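UDP-N-acetylglucosamine--peptide N-acetylglucosaminyltransferase stabilizing protein GtfB (Streptococcus gordonii, PDB 5E9T) joins the glycosyltransferase GtfA in a complex that attaches the first GlcNAc to the serine-rich adhesin GspB, acting as a substrate-binding stabilizing partner of the enzyme. Local coordinates at residues L251-A257 and K268-L272; H193-L199 and Q215-Q221; E87-H92 and Q104-K110. All coordinates share one frame; numbering follows the deposited sequence.

Interaction 1. Residues L251-A257 and K268-L272; sequences LATYEKA and KFLHL
Y254 reaches from the helix to F269 and H271 of segment 268-272 and contributes the largest single share of this contact. The CB of Y254 directs the chain at the strand; with CG anti to the backbone N (chi1 177°) the ring extends toward it. CD2 and CE2 of Y254 each lie 3.4 Å from H271 CB, which sits over one ring face, 3.5 Å from the centroid of the Y254 ring and displaced toward this rim, a CH-pi contact. CE2 of Y254 also packs against CB of F269 at 3.7 Å. At the tip, OH of Y254 donates to O of F269 over 3.2 Å. The hydroxyl stands 44° out of the carbonyl plane, so the bond is not aimed at a lone pair.

These pieces belong to a beta-alpha-beta unit in which strand 243-247 leads into helix 251-260 and then strand 269-270, one of the two outermost strands of the parallel sheet within this chain. The repeated connection is consistent with a Rossmann-like domain, and the contact joins helix 251-260 to the strand that follows it.

One turn along the helix from Y254, A257 CB meets CE2 of F269 at 3.4 Å; the phenyl ring also touches M232 and L236 of helix 230-237. The H271 ring lies obliquely to the Y254 ring, with planes 49° apart. L251 lies over a face of the H271 imidazole, but its methyl is modelled too close for the exact distance to be trusted, while ND1 of H271 makes a weak hydrogen bond to I248 O.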
loop_
_atom_site.group_PDB
_atom_site.type_symbol
_atom_site.label_atom_id
_atom_site.label_comp_id
_atom_site.label_asym_id
_atom_site.label_seq_id
_atom_site.Cartn_x
_atom_site.Cartn_y
_atom_site.Cartn_z
ATOM N N LEU B 251 16.353 -45.983 24.782
ATOM C CA LEU B 251 17.147 -46.499 25.902
ATOM C C LEU B 251 17.883 -45.402 26.613
ATOM O O LEU B 251 17.840 -45.296 27.845
ATOM C CB LEU B 251 18.204 -47.516 25.423
ATOM C CG LEU B 251 17.601 -48.913 25.203
ATOM C CD1 LEU B 251 18.609 -50.117 25.362
ATOM C CD2 LEU B 251 16.611 -48.921 26.178
ATOM N N ALA B 252 18.643 -44.646 25.836
ATOM C CA ALA B 252 19.586 -43.691 26.371
ATOM C C ALA B 252 18.920 -42.792 27.397
ATOM O O ALA B 252 19.505 -42.495 28.446
ATOM C CB ALA B 252 20.176 -42.894 25.209
ATOM N N THR B 253 17.680 -42.377 27.129
ATOM C CA THR B 253 16.975 -41.557 28.106
ATOM C C THR B 253 16.354 -42.407 29.209
ATOM O O THR B 253 16.256 -41.951 30.351
ATOM C CB THR B 253 15.919 -40.682 27.421
ATOM O OG1 THR B 253 15.261 -41.415 26.383
ATOM C CG2 THR B 253 16.566 -39.433 26.832
ATOM N N TYR B 254 15.946 -43.642 28.898
ATOM C CA TYR B 254 15.466 -44.551 29.942
ATOM C C TYR B 254 16.482 -44.673 31.070
ATOM O O TYR B 254 16.114 -44.751 32.248
ATOM C CB TYR B 254 15.151 -45.939 29.359
ATOM C CG TYR B 254 14.719 -46.986 30.384
ATOM C CD1 TYR B 254 15.647 -47.833 30.986
ATOM C CD2 TYR B 254 13.382 -47.125 30.747
ATOM C CE1 TYR B 254 15.252 -48.791 31.923
ATOM C CE2 TYR B 254 12.980 -48.081 31.683
ATOM C CZ TYR B 254 13.918 -48.908 32.265
ATOM O OH TYR B 254 13.517 -49.852 33.186
ATOM N N GLU B 255 17.770 -44.690 30.725
ATOM C CA GLU B 255 18.809 -44.648 31.747
ATOM C C GLU B 255 18.810 -43.305 32.462
ATOM O O GLU B 255 18.889 -43.246 33.695
ATOM C CB GLU B 255 20.175 -44.917 31.121
ATOM C CG GLU B 255 20.159 -45.948 30.016
ATOM C CD GLU B 255 21.501 -46.628 29.849
ATOM O OE1 GLU B 255 21.604 -47.822 30.198
ATOM O OE2 GLU B 255 22.451 -45.968 29.378
ATOM N N LYS B 256 18.730 -42.212 31.698
ATOM C CA LYS B 256 18.632 -40.889 32.305
ATOM C C LYS B 256 17.373 -40.763 33.150
ATOM O O LYS B 256 17.357 -40.017 34.136
ATOM C CB LYS B 256 18.658 -39.815 31.217
ATOM C CG LYS B 256 19.114 -38.447 31.686
ATOM C CD LYS B 256 19.568 -37.607 30.503
ATOM C CE LYS B 256 20.627 -36.599 30.913
ATOM N NZ LYS B 256 21.227 -35.912 29.734
ATOM N N ALA B 257 16.315 -41.489 32.787
ATOM C CA ALA B 257 15.099 -41.491 33.591
ATOM C C ALA B 257 15.305 -42.255 34.893
ATOM O O ALA B 257 14.989 -41.750 35.978
ATOM C CB ALA B 257 13.944 -42.089 32.789
ATOM N N LYS B 268 7.805 -47.994 37.941
ATOM C CA LYS B 268 6.831 -47.638 36.921
ATOM C C LYS B 268 7.421 -47.522 35.528
ATOM O O LYS B 268 6.658 -47.397 34.563
ATOM C CB LYS B 268 6.153 -46.315 37.278
ATOM C CG LYS B 268 5.674 -46.250 38.705
ATOM C CD LYS B 268 4.421 -45.416 38.812
ATOM C CE LYS B 268 4.150 -45.017 40.248
ATOM N NZ LYS B 268 2.862 -44.274 40.360
ATOM N N PHE B 269 8.740 -47.562 35.385
ATOM C CA PHE B 269 9.347 -47.334 34.082
ATOM C C PHE B 269 9.516 -48.679 33.403
ATOM O O PHE B 269 10.392 -49.470 33.759
ATOM C CB PHE B 269 10.688 -46.618 34.199
ATOM C CG PHE B 269 10.573 -45.193 34.619
ATOM C CD1 PHE B 269 10.036 -44.866 35.849
ATOM C CD2 PHE B 269 11.009 -44.179 33.792
ATOM C CE1 PHE B 269 9.931 -43.556 36.247
ATOM C CE2 PHE B 269 10.908 -42.866 34.187
ATOM C CZ PHE B 269 10.368 -42.552 35.415
ATOM N N LEU B 270 8.686 -48.920 32.415
ATOM C CA LEU B 270 8.893 -49.992 31.474
ATOM C C LEU B 270 9.709 -49.421 30.322
ATOM O O LEU B 270 9.570 -48.254 29.963
ATOM C CB LEU B 270 7.541 -50.525 31.007
ATOM C CG LEU B 270 7.429 -51.841 30.265
ATOM C CD1 LEU B 270 5.984 -52.109 29.967
ATOM C CD2 LEU B 270 8.158 -51.704 28.992
ATOM N N HIS B 271 10.565 -50.241 29.740
ATOM C CA HIS B 271 11.290 -49.829 28.552
ATOM C C HIS B 271 11.022 -50.743 27.351
ATOM O O HIS B 271 10.954 -51.964 27.506
ATOM C CB HIS B 271 12.754 -49.821 28.829
ATOM C CG HIS B 271 13.543 -50.223 27.635
ATOM N ND1 HIS B 271 13.496 -49.520 26.448
ATOM C CD2 HIS B 271 14.332 -51.298 27.420
ATOM C CE1 HIS B 271 14.179 -50.189 25.541
ATOM N NE2 HIS B 271 14.744 -51.234 26.120
ATOM N N LEU B 272 10.954 -50.141 26.156
ATOM C CA LEU B 272 10.589 -50.780 24.873
ATOM C C LEU B 272 11.298 -50.053 23.713
ATOM O O LEU B 272 12.284 -49.343 23.914
ATOM C CB LEU B 272 9.053 -50.822 24.796
ATOM C CG LEU B 272 8.200 -51.545 23.752
ATOM C CD1 LEU B 272 8.359 -51.017 22.441
ATOM C CD2 LEU B 272 8.564 -53.026 23.766
#

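Interaction 2. Residues H193-L199 and Q215-Q221; sequences HILFNSL and QDILFWQ
Q215 meets H193 through its backbone O, which lies at the edge of the imidazole and accepts from ND1; the modelled length is too short to be taken literally. In D216, OD1 accepts from I194 N at 2.8 Å, the N-H arriving 43° above the carboxylate plane; OD2 also binds S206, and OD1 forms a salt bridge with R242. I217 O takes F196 N at 3.0 Å in a fairly straight bond (159° at the hydrogen); the bond from I217 N to I194 O is less certain. F196 chi1 (54°) sets CG between N and the carbonyl carbon, bringing one ring face over I217 O and L218 CA. L218 CB touches F196 CE2 at 3.4 Å, and its CD2 meets L199 CD2 at 3.5 Å, crossing at about a right angle. F219 N continues the ladder to F196 O at 2.8 Å, while L195 CD2 abuts the F219 ring edge. W220 CZ3 touches L199 CD1 at 3.6 Å. Q221 OE1 meets N197 CB, the side chains crossing obliquely; its NE2 binds Y274 OH and E11 O. These parallel arms of a beta-alpha-beta unit, joined through helix 201-207, lie between strands 2-5 and 243-247 of a Rossmann-like sheet, with that helix against F196 and helix 10-21 against N197, F219 and Q221.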
loop_
_atom_site.group_PDB
_atom_site.type_symbol
_atom_site.label_atom_id
_atom_site.label_comp_id
_atom_site.label_asym_id
_atom_site.label_seq_id
_atom_site.Cartn_x
_atom_site.Cartn_y
_atom_site.Cartn_z
ATOM N N HIS B 193 -8.358 -48.632 28.228
ATOM C CA HIS B 193 -6.956 -48.293 28.205
ATOM C C HIS B 193 -6.808 -47.104 27.281
ATOM O O HIS B 193 -7.416 -47.071 26.209
ATOM C CB HIS B 193 -6.128 -49.481 27.711
ATOM C CG HIS B 193 -6.128 -50.640 28.655
ATOM N ND1 HIS B 193 -5.657 -50.541 29.946
ATOM C CD2 HIS B 193 -6.549 -51.918 28.504
ATOM C CE1 HIS B 193 -5.782 -51.709 30.549
ATOM N NE2 HIS B 193 -6.318 -52.562 29.695
ATOM N N ILE B 194 -6.017 -46.133 27.704
ATOM C CA ILE B 194 -5.679 -44.989 26.882
ATOM C C ILE B 194 -4.168 -45.017 26.729
ATOM O O ILE B 194 -3.439 -44.795 27.701
ATOM C CB ILE B 194 -6.156 -43.673 27.513
ATOM C CG1 ILE B 194 -7.687 -43.623 27.566
ATOM C CG2 ILE B 194 -5.592 -42.481 26.757
ATOM C CD1 ILE B 194 -8.235 -42.391 28.252
ATOM N N LEU B 195 -3.683 -45.303 25.531
ATOM C CA LEU B 195 -2.256 -45.188 25.274
ATOM C C LEU B 195 -2.018 -43.849 24.603
ATOM O O LEU B 195 -2.641 -43.540 23.581
ATOM C CB LEU B 195 -1.731 -46.331 24.418
ATOM C CG LEU B 195 -2.089 -47.652 25.049
ATOM C CD1 LEU B 195 -2.971 -48.175 23.993
ATOM C CD2 LEU B 195 -0.930 -48.607 25.266
ATOM N N PHE B 196 -1.129 -43.053 25.186
ATOM C CA PHE B 196 -0.885 -41.704 24.712
ATOM C C PHE B 196 0.606 -41.409 24.758
ATOM O O PHE B 196 1.364 -42.033 25.507
ATOM C CB PHE B 196 -1.675 -40.674 25.527
ATOM C CG PHE B 196 -1.457 -40.767 26.998
ATOM C CD1 PHE B 196 -2.192 -41.654 27.764
ATOM C CD2 PHE B 196 -0.530 -39.953 27.621
ATOM C CE1 PHE B 196 -1.996 -41.733 29.121
ATOM C CE2 PHE B 196 -0.332 -40.025 28.980
ATOM C CZ PHE B 196 -1.063 -40.916 29.731
ATOM N N ASN B 197 1.026 -40.485 23.895
ATOM C CA ASN B 197 2.436 -40.195 23.668
ATOM C C ASN B 197 2.981 -38.929 24.331
ATOM O O ASN B 197 4.156 -38.616 24.111
ATOM C CB ASN B 197 2.707 -40.130 22.162
ATOM C CG ASN B 197 1.896 -39.064 21.482
ATOM O OD1 ASN B 197 0.799 -38.738 21.926
ATOM N ND2 ASN B 197 2.423 -38.515 20.395
ATOM N N SER B 198 2.195 -38.161 25.093
ATOM C CA SER B 198 2.771 -36.942 25.656
ATOM C C SER B 198 2.085 -36.521 26.951
ATOM O O SER B 198 1.073 -37.090 27.368
ATOM C CB SER B 198 2.713 -35.785 24.652
ATOM O OG SER B 198 3.234 -34.596 25.220
ATOM N N LEU B 199 2.655 -35.480 27.565
ATOM C CA LEU B 199 2.200 -34.903 28.825
ATOM C C LEU B 199 1.307 -33.684 28.626
ATOM O O LEU B 199 0.980 -32.996 29.599
ATOM C CB LEU B 199 3.400 -34.560 29.707
ATOM C CG LEU B 199 4.085 -35.842 30.188
ATOM C CD1 LEU B 199 5.254 -35.555 31.114
ATOM C CD2 LEU B 199 3.060 -36.736 30.868
ATOM N N GLN B 215 -6.809 -48.463 33.269
ATOM C CA GLN B 215 -5.446 -47.969 33.382
ATOM C C GLN B 215 -4.817 -47.773 32.016
ATOM O O GLN B 215 -5.025 -48.559 31.086
ATOM C CB GLN B 215 -4.546 -48.850 34.262
ATOM C CG GLN B 215 -4.118 -50.164 33.683
ATOM C CD GLN B 215 -4.934 -51.303 34.236
ATOM O OE1 GLN B 215 -6.152 -51.194 34.379
ATOM N NE2 GLN B 215 -4.267 -52.395 34.584
ATOM N N ASP B 216 -4.037 -46.707 31.930
ATOM C CA ASP B 216 -3.553 -46.149 30.687
ATOM C C ASP B 216 -2.033 -46.128 30.710
ATOM O O ASP B 216 -1.407 -46.135 31.773
ATOM C CB ASP B 216 -4.115 -44.736 30.495
ATOM C CG ASP B 216 -5.594 -44.646 30.805
ATOM O OD1 ASP B 216 -6.341 -45.545 30.375
ATOM O OD2 ASP B 216 -6.007 -43.677 31.477
ATOM N N ILE B 217 -1.435 -46.116 29.527
ATOM C CA ILE B 217 0.012 -46.116 29.392
ATOM C C ILE B 217 0.434 -44.864 28.645
ATOM O O ILE B 217 -0.220 -44.447 27.681
ATOM C CB ILE B 217 0.527 -47.375 28.671
ATOM C CG1 ILE B 217 -0.257 -48.591 29.120
ATOM C CG2 ILE B 217 2.012 -47.578 28.930
ATOM C CD1 ILE B 217 0.183 -49.790 28.430
ATOM N N LEU B 218 1.530 -44.267 29.096
ATOM C CA LEU B 218 2.143 -43.135 28.421
ATOM C C LEU B 218 3.450 -43.601 27.802
ATOM O O LEU B 218 4.346 -44.070 28.514
ATOM C CB LEU B 218 2.393 -41.974 29.381
ATOM C CG LEU B 218 3.503 -41.032 28.933
ATOM C CD1 LEU B 218 3.125 -40.252 27.664
ATOM C CD2 LEU B 218 3.868 -40.087 30.063
ATOM N N PHE B 219 3.559 -43.467 26.487
ATOM C CA PHE B 219 4.812 -43.729 25.795
ATOM C C PHE B 219 5.536 -42.399 25.690
ATOM O O PHE B 219 5.141 -41.532 24.906
ATOM C CB PHE B 219 4.571 -44.322 24.412
ATOM C CG PHE B 219 3.770 -45.585 24.424
ATOM C CD1 PHE B 219 2.432 -45.567 24.770
ATOM C CD2 PHE B 219 4.349 -46.786 24.063
ATOM C CE1 PHE B 219 1.696 -46.715 24.778
ATOM C CE2 PHE B 219 3.610 -47.946 24.061
ATOM C CZ PHE B 219 2.280 -47.910 24.421
ATOM N N TRP B 220 6.605 -42.243 26.459
ATOM C CA TRP B 220 7.286 -40.962 26.553
ATOM C C TRP B 220 8.397 -40.931 25.513
ATOM O O TRP B 220 9.369 -41.688 25.605
ATOM C CB TRP B 220 7.835 -40.734 27.954
ATOM C CG TRP B 220 8.736 -39.569 27.966
ATOM C CD1 TRP B 220 10.090 -39.592 27.889
ATOM C CD2 TRP B 220 8.356 -38.188 28.007
ATOM N NE1 TRP B 220 10.580 -38.317 27.886
ATOM C CE2 TRP B 220 9.540 -37.434 27.971
ATOM C CE3 TRP B 220 7.131 -37.519 28.084
ATOM C CZ2 TRP B 220 9.543 -36.042 28.011
ATOM C CZ3 TRP B 220 7.134 -36.135 28.120
ATOM C CH2 TRP B 220 8.333 -35.412 28.082
ATOM N N GLN B 221 8.222 -40.091 24.493
ATOM C CA GLN B 221 9.127 -40.052 23.357
ATOM C C GLN B 221 10.094 -38.872 23.326
ATOM O O GLN B 221 10.946 -38.829 22.432
ATOM C CB GLN B 221 8.297 -40.089 22.069
ATOM C CG GLN B 221 7.120 -41.044 22.211
ATOM C CD GLN B 221 6.484 -41.416 20.895
ATOM O OE1 GLN B 221 5.388 -40.957 20.571
ATOM N NE2 GLN B 221 7.162 -42.265 20.131
#

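Interaction 3. Residues E87-H92 and Q104-K110; sequences ERARIH and QVDWLDK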
loop_
_atom_site.group_PDB
_atom_site.type_symbol
_atom_site.label_atom_id
_atom_site.label_comp_id
_atom_site.label_asym_id
_atom_site.label_seq_id
_atom_site.Cartn_x
_atom_site.Cartn_y
_atom_site.Cartn_z
ATOM N N GLU B 87 4.238 -8.599 -1.693
ATOM C CA GLU B 87 3.954 -9.864 -1.029
ATOM C C GLU B 87 2.627 -9.797 -0.288
ATOM O O GLU B 87 2.353 -8.846 0.452
ATOM C CB GLU B 87 5.077 -10.231 -0.060
ATOM C CG GLU B 87 4.918 -11.614 0.552
ATOM C CD GLU B 87 6.029 -11.952 1.525
ATOM O OE1 GLU B 87 6.619 -11.013 2.097
ATOM O OE2 GLU B 87 6.314 -13.156 1.715
ATOM N N ARG B 88 1.810 -10.825 -0.482
ATOM C CA ARG B 88 0.491 -10.910 0.128
ATOM C C ARG B 88 0.358 -12.151 0.998
ATOM O O ARG B 88 -0.014 -12.035 2.170
ATOM C CB ARG B 88 -0.594 -10.843 -0.951
ATOM C CG ARG B 88 -0.748 -9.439 -1.525
ATOM C CD ARG B 88 -0.839 -8.394 -0.418
ATOM N NE ARG B 88 -1.234 -7.082 -0.926
ATOM C CZ ARG B 88 -0.445 -6.012 -0.949
ATOM N NH1 ARG B 88 0.795 -6.082 -0.483
ATOM N NH2 ARG B 88 -0.902 -4.869 -1.434
ATOM N N ALA B 89 0.578 -13.342 0.450
ATOM C CA ALA B 89 0.494 -14.562 1.235
ATOM C C ALA B 89 1.773 -15.382 1.114
ATOM O O ALA B 89 2.559 -15.219 0.178
ATOM C CB ALA B 89 -0.707 -15.411 0.809
ATOM N N ARG B 90 1.971 -16.262 2.091
ATOM C CA ARG B 90 2.944 -17.343 2.009
ATOM C C ARG B 90 2.191 -18.663 1.930
ATOM O O ARG B 90 1.322 -18.932 2.766
ATOM C CB ARG B 90 3.878 -17.357 3.220
ATOM C CG ARG B 90 4.423 -16.005 3.603
ATOM C CD ARG B 90 5.667 -16.138 4.459
ATOM N NE ARG B 90 6.215 -14.829 4.794
ATOM C CZ ARG B 90 5.750 -14.060 5.773
ATOM N NH1 ARG B 90 4.733 -14.476 6.515
ATOM N NH2 ARG B 90 6.302 -12.878 6.010
ATOM N N ILE B 91 2.516 -19.476 0.930
ATOM C CA ILE B 91 1.935 -20.807 0.788
ATOM C C ILE B 91 2.934 -21.815 1.333
ATOM O O ILE B 91 4.065 -21.910 0.841
ATOM C CB ILE B 91 1.578 -21.120 -0.672
ATOM C CG1 ILE B 91 0.432 -20.235 -1.141
ATOM C CG2 ILE B 91 1.224 -22.588 -0.821
ATOM C CD1 ILE B 91 0.687 -19.602 -2.473
ATOM N N HIS B 92 2.516 -22.571 2.343
ATOM C CA HIS B 92 3.381 -23.523 3.020
ATOM C C HIS B 92 3.092 -24.935 2.539
ATOM O O HIS B 92 1.934 -25.316 2.345
ATOM C CB HIS B 92 3.208 -23.432 4.533
ATOM C CG HIS B 92 3.706 -22.147 5.109
ATOM N ND1 HIS B 92 5.045 -21.827 5.159
ATOM C CD2 HIS B 92 3.046 -21.094 5.648
ATOM C CE1 HIS B 92 5.191 -20.635 5.709
ATOM N NE2 HIS B 92 3.993 -20.169 6.015
ATOM N N GLN B 104 -0.879 -24.973 4.285
ATOM C CA GLN B 104 -1.380 -23.776 4.940
ATOM C C GLN B 104 -0.924 -22.554 4.152
ATOM O O GLN B 104 0.249 -22.467 3.776
ATOM C CB GLN B 104 -0.862 -23.741 6.380
ATOM C CG GLN B 104 -1.019 -22.451 7.140
ATOM C CD GLN B 104 -0.244 -22.492 8.445
ATOM O OE1 GLN B 104 0.185 -23.561 8.886
ATOM N NE2 GLN B 104 -0.054 -21.334 9.064
ATOM N N VAL B 105 -1.836 -21.615 3.907
ATOM C CA VAL B 105 -1.508 -20.364 3.227
ATOM C C VAL B 105 -1.693 -19.212 4.209
ATOM O O VAL B 105 -2.760 -19.067 4.817
ATOM C CB VAL B 105 -2.347 -20.166 1.950
ATOM C CG1 VAL B 105 -3.835 -20.283 2.234
ATOM C CG2 VAL B 105 -2.029 -18.826 1.313
ATOM N N ASP B 106 -0.649 -18.396 4.362
ATOM C CA ASP B 106 -0.572 -17.360 5.390
ATOM C C ASP B 106 -0.746 -15.991 4.743
ATOM O O ASP B 106 0.175 -15.493 4.093
ATOM C CB ASP B 106 0.773 -17.433 6.109
ATOM C CG ASP B 106 0.754 -18.365 7.296
ATOM O OD1 ASP B 106 -0.285 -19.019 7.521
ATOM O OD2 ASP B 106 1.786 -18.450 7.997
ATOM N N TRP B 107 -1.894 -15.357 4.971
ATOM C CA TRP B 107 -2.172 -14.053 4.380
ATOM C C TRP B 107 -1.589 -12.933 5.233
ATOM O O TRP B 107 -1.596 -12.999 6.465
ATOM C CB TRP B 107 -3.677 -13.855 4.203
ATOM C CG TRP B 107 -4.250 -14.737 3.147
ATOM C CD1 TRP B 107 -4.908 -15.914 3.335
ATOM C CD2 TRP B 107 -4.199 -14.528 1.730
ATOM N NE1 TRP B 107 -5.279 -16.448 2.124
ATOM C CE2 TRP B 107 -4.855 -15.616 1.123
ATOM C CE3 TRP B 107 -3.665 -13.523 0.915
ATOM C CZ2 TRP B 107 -4.992 -15.730 -0.259
ATOM C CZ3 TRP B 107 -3.802 -13.640 -0.456
ATOM C CH2 TRP B 107 -4.460 -14.733 -1.029
ATOM N N LEU B 108 -1.092 -11.896 4.566
ATOM C CA LEU B 108 -0.437 -10.777 5.226
ATOM C C LEU B 108 -1.184 -9.484 4.926
ATOM O O LEU B 108 -1.979 -9.408 3.985
ATOM C CB LEU B 108 1.024 -10.632 4.773
ATOM C CG LEU B 108 1.858 -11.912 4.692
ATOM C CD1 LEU B 108 3.258 -11.615 4.174
ATOM C CD2 LEU B 108 1.915 -12.604 6.039
ATOM N N ASP B 109 -0.930 -8.465 5.748
ATOM C CA ASP B 109 -1.360 -7.117 5.415
ATOM C C ASP B 109 -0.232 -6.396 4.674
ATOM O O ASP B 109 0.847 -6.948 4.442
ATOM C CB ASP B 109 -1.812 -6.357 6.667
ATOM C CG ASP B 109 -0.719 -6.216 7.719
ATOM O OD1 ASP B 109 0.482 -6.220 7.376
ATOM O OD2 ASP B 109 -1.074 -6.084 8.910
ATOM N N LYS B 110 -0.480 -5.138 4.306
ATOM C CA LYS B 110 0.460 -4.426 3.450
ATOM C C LYS B 110 1.755 -4.078 4.168
ATOM O O LYS B 110 2.748 -3.758 3.503
ATOM C CB LYS B 110 -0.197 -3.165 2.891
ATOM C CG LYS B 110 -1.391 -3.459 1.999
ATOM C CD LYS B 110 -1.949 -2.193 1.375
ATOM C CE LYS B 110 -3.126 -2.509 0.465
ATOM N NZ LYS B 110 -2.960 -1.940 -0.904
#
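The pairing of R88-H92 with Q104-L108 is an antiparallel ladder between the two arms of a beta hairpin, strands 86-94 and 101-108, in the large antiparallel sheet. The strand axes approach to 4.4 Å at 164°, and the pairs alternate from A89 to H92. R90 and D106 form a hydrogen-bonded pair, with R90 N giving to D106 O at 2.8 Å and D106 N giving back to R90 O at 2.6 Å. H92 with Q104 repeats the pattern, although its return bond from Q104 N is weak. I91–V105 lies between these two, and A89–W107 beyond R90–D106; both are non-hydrogen-bonded pairs. L108 N to R88 O adds the last rung.

The two faces differ in chemistry. On the one bearing A89, I91, V105 and W107, the A89 methyl rests over the indole, its CB 3.5 Å from W107 CE3, in a CH-pi contact, and also touches CG2 of V105 at 3.7 Å. On the opposite face, D106 gathers polar neighbours: Q104 NE2 donates to OD1 at 2.8 Å on the syn side, and S117 holds the same oxygen. H92 NE2 reaches OD2 only weakly, with ring and carboxylate planes 79° apart. L108 CD1 lies over one face of the R90 guanidinium. A bend at chi2 (-48°) brings the R88 guanidinium alongside K110, whose CG lies over its face; R88 NH2 and K110 NZ, like charges, are 3.6 Å apart.

The GtfA (Gtf1) chain touches this end: R188 of GtfA makes a cation-pi contact with W107, and Y195 of GtfA does so with R88 while hydrogen-bonding L108 O. R88 and A89 both face V81 of strand 79-83, a classic beta bulge. The whole is characteristic of an up-and-down antiparallel meander, its W107-K110 end forming part of the surface that meets GtfA.

In the fold
Interactions 1 and 2 belong to one parallel sheet, their centres 14 Å apart: 193-199 with 215-221 is buried strand pairing in its middle, whereas 251-257 with 268-272 sets a partly exposed helix on an outermost strand. Interaction 3 lies about 43 Å and 37 Å from their respective centres, in the separate antiparallel sheet, and is only partly buried. Chemistry follows place. The central pair combines a backbone ladder and apolar side chains with a buried carboxylate; the helix contact has a single hydroxyl-to-carbonyl bond among ring and methyl contacts; the hairpin ladder has one apolar and one polar face. Of the three, only the hairpin touches another chain, GtfA.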